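Local coordinates for protein 2-c-methyl-d-erythritol 2,4-cyclodiphosphate synthase (Plasmodium falciparum, PDB 4C82) that catalyses the ring closure of a phosphorylated methylerythritol cytidyl intermediate to 2-C-methyl-D-erythritol 2,4-cyclodiphosphate with release of CMP, a step of isoprenoid precursor synthesis, at residues A[122-127]-A[163-168]. The protein carries 1 engineered substitution. Residues are numbered along the deposited sequence; the frame is centred on the assembly and turned at random.
Sequences NVIAQV and GVIGEK
Gln126, just past strand 114-124, lies against the C-terminal end of the short helix 163-166 in a mainly van der Waals contact bridged by one water; no direct hydrogen bond crosses it. The Gln126 side chain runs past the oxygens of the last helical carbonyls: CB is 3.4 Å from Ile165 O, and CG is 3.3 Å from Gly166 O. CG stands anti to the backbone N (chi1 -159°), and a bend at chi2 brings OE1 to 3.5 Å from Gly166 CA. That oxygen accepts hydrogen bonds from the backbone N of His159 and of Lys161, so two bonds tie the amide to the loop leading into the helix. The water accepts the N-H of Gln126, with its oxygen 3.0 Å from Gln126 N, and donates to Ile165 O, which also receives Lys168 N. On the strand side, the CG2 methyl of Ile165 rests 3.6 Å from Ile124 O, with a looser methyl contact to Ile124 CG2. At the other margin, the aliphatic part of Lys168 crosses Val127 at about a right angle, its CD 4.0 Å from Val127 CG2; both side chains also touch Val21 of strand 9-21. The Ile165 side chain lies about 4 Å from a bound zinc ion. The helix ends in a Schellman motif, with Lys168 at positive phi as its C-prime residue, docked on a strand end of the YgbB (IspF-type) trimer fold.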
loop_
_atom_site.group_PDB
_atom_site.type_symbol
_atom_site.label_atom_id
_atom_site.label_comp_id
_atom_site.label_asym_id
_atom_site.label_seq_id
_atom_site.Cartn_x
_atom_site.Cartn_y
_atom_site.Cartn_z
ATOM N N ASN A 122 -1.269 8.669 -1.877
ATOM C CA ASN A 122 -1.192 8.349 -3.297
ATOM C C ASN A 122 -2.623 8.329 -3.744
ATOM O O ASN A 122 -3.383 7.408 -3.354
ATOM C CB ASN A 122 -0.624 6.897 -3.456
ATOM C CG ASN A 122 0.899 6.857 -3.366
ATOM O OD1 ASN A 122 1.542 7.668 -3.992
ATOM N ND2 ASN A 122 1.472 5.928 -2.603
ATOM N N VAL A 123 -3.012 9.324 -4.519
ATOM C CA VAL A 123 -4.376 9.328 -5.094
ATOM C C VAL A 123 -4.229 8.653 -6.487
ATOM O O VAL A 123 -3.345 9.037 -7.300
ATOM C CB VAL A 123 -4.817 10.791 -5.235
ATOM C CG1 VAL A 123 -6.218 10.922 -5.840
ATOM C CG2 VAL A 123 -4.665 11.514 -3.897
ATOM N N ILE A 124 -5.046 7.631 -6.756
ATOM C CA ILE A 124 -4.958 6.903 -8.035
ATOM C C ILE A 124 -6.282 7.246 -8.723
ATOM O O ILE A 124 -7.400 6.793 -8.317
ATOM C CB ILE A 124 -4.795 5.380 -7.819
ATOM C CG1 ILE A 124 -3.618 5.131 -6.808
ATOM C CG2 ILE A 124 -4.578 4.669 -9.189
ATOM C CD1 ILE A 124 -3.245 3.643 -6.505
ATOM N N ALA A 125 -6.138 8.102 -9.697
ATOM C CA ALA A 125 -7.276 8.845 -10.278
ATOM C C ALA A 125 -6.887 9.199 -11.701
ATOM O O ALA A 125 -5.867 9.820 -11.915
ATOM C CB ALA A 125 -7.531 10.121 -9.494
ATOM N N GLN A 126 -7.726 8.848 -12.661
ATOM C CA GLN A 126 -7.543 9.283 -14.061
ATOM C C GLN A 126 -7.865 10.770 -14.140
ATOM O O GLN A 126 -7.153 11.503 -14.782
ATOM C CB GLN A 126 -8.420 8.441 -15.063
ATOM C CG GLN A 126 -7.931 8.486 -16.511
ATOM C CD GLN A 126 -6.532 7.956 -16.717
ATOM O OE1 GLN A 126 -6.166 6.912 -16.172
ATOM N NE2 GLN A 126 -5.742 8.644 -17.553
ATOM N N VAL A 127 -8.901 11.218 -13.437
ATOM C CA VAL A 127 -9.223 12.655 -13.241
ATOM C C VAL A 127 -9.712 12.858 -11.785
ATOM O O VAL A 127 -10.301 11.945 -11.223
ATOM C CB VAL A 127 -10.366 13.121 -14.170
ATOM C CG1 VAL A 127 -9.943 13.018 -15.637
ATOM C CG2 VAL A 127 -11.600 12.294 -13.893
ATOM N N GLY A 163 -9.033 -0.137 -16.916
ATOM C CA GLY A 163 -9.783 -0.630 -15.783
ATOM C C GLY A 163 -10.766 0.389 -15.250
ATOM O O GLY A 163 -10.933 1.457 -15.873
ATOM N N VAL A 164 -11.367 0.088 -14.086
ATOM C CA VAL A 164 -12.412 0.957 -13.460
ATOM C C VAL A 164 -11.883 2.358 -13.245
ATOM O O VAL A 164 -12.558 3.325 -13.609
ATOM C CB VAL A 164 -13.029 0.422 -12.118
ATOM C CG1 VAL A 164 -13.213 -1.069 -12.118
ATOM C CG2 VAL A 164 -12.243 0.830 -10.880
ATOM N N ILE A 165 -10.648 2.465 -12.724
ATOM C CA ILE A 165 -10.044 3.788 -12.461
ATOM C C ILE A 165 -9.705 4.489 -13.745
ATOM O O ILE A 165 -9.971 5.676 -13.888
ATOM C CB ILE A 165 -8.841 3.757 -11.490
ATOM C CG1 ILE A 165 -9.375 3.377 -10.070
ATOM C CG2 ILE A 165 -8.117 5.111 -11.377
ATOM C CD1 ILE A 165 -8.458 2.380 -9.436
ATOM N N GLY A 166 -9.100 3.762 -14.660
ATOM C CA GLY A 166 -8.549 4.418 -15.857
ATOM C C GLY A 166 -9.737 4.857 -16.734
ATOM O O GLY A 166 -9.625 5.810 -17.479
ATOM N N GLU A 167 -10.844 4.151 -16.637
ATOM C CA GLU A 167 -12.084 4.543 -17.355
ATOM C C GLU A 167 -12.899 5.582 -16.608
ATOM O O GLU A 167 -14.013 5.852 -17.009
ATOM C CB GLU A 167 -12.923 3.285 -17.624
ATOM C CG GLU A 167 -12.208 2.440 -18.652
ATOM C CD GLU A 167 -12.987 1.215 -19.128
ATOM O OE1 GLU A 167 -14.005 0.807 -18.517
ATOM O OE2 GLU A 167 -12.518 0.656 -20.132
ATOM N N LYS A 168 -12.342 6.152 -15.514
ATOM C CA LYS A 168 -13.019 7.186 -14.749
ATOM C C LYS A 168 -14.334 6.811 -14.105
ATOM O O LYS A 168 -15.174 7.694 -13.869
ATOM C CB LYS A 168 -13.230 8.439 -15.601
ATOM C CG LYS A 168 -11.996 8.845 -16.329
ATOM C CD LYS A 168 -12.272 10.066 -17.155
ATOM C CE LYS A 168 -11.569 9.941 -18.484
ATOM N NZ LYS A 168 -10.968 11.257 -18.860
HETATM O O HOH W 1 -10.422 7.743 -12.166
#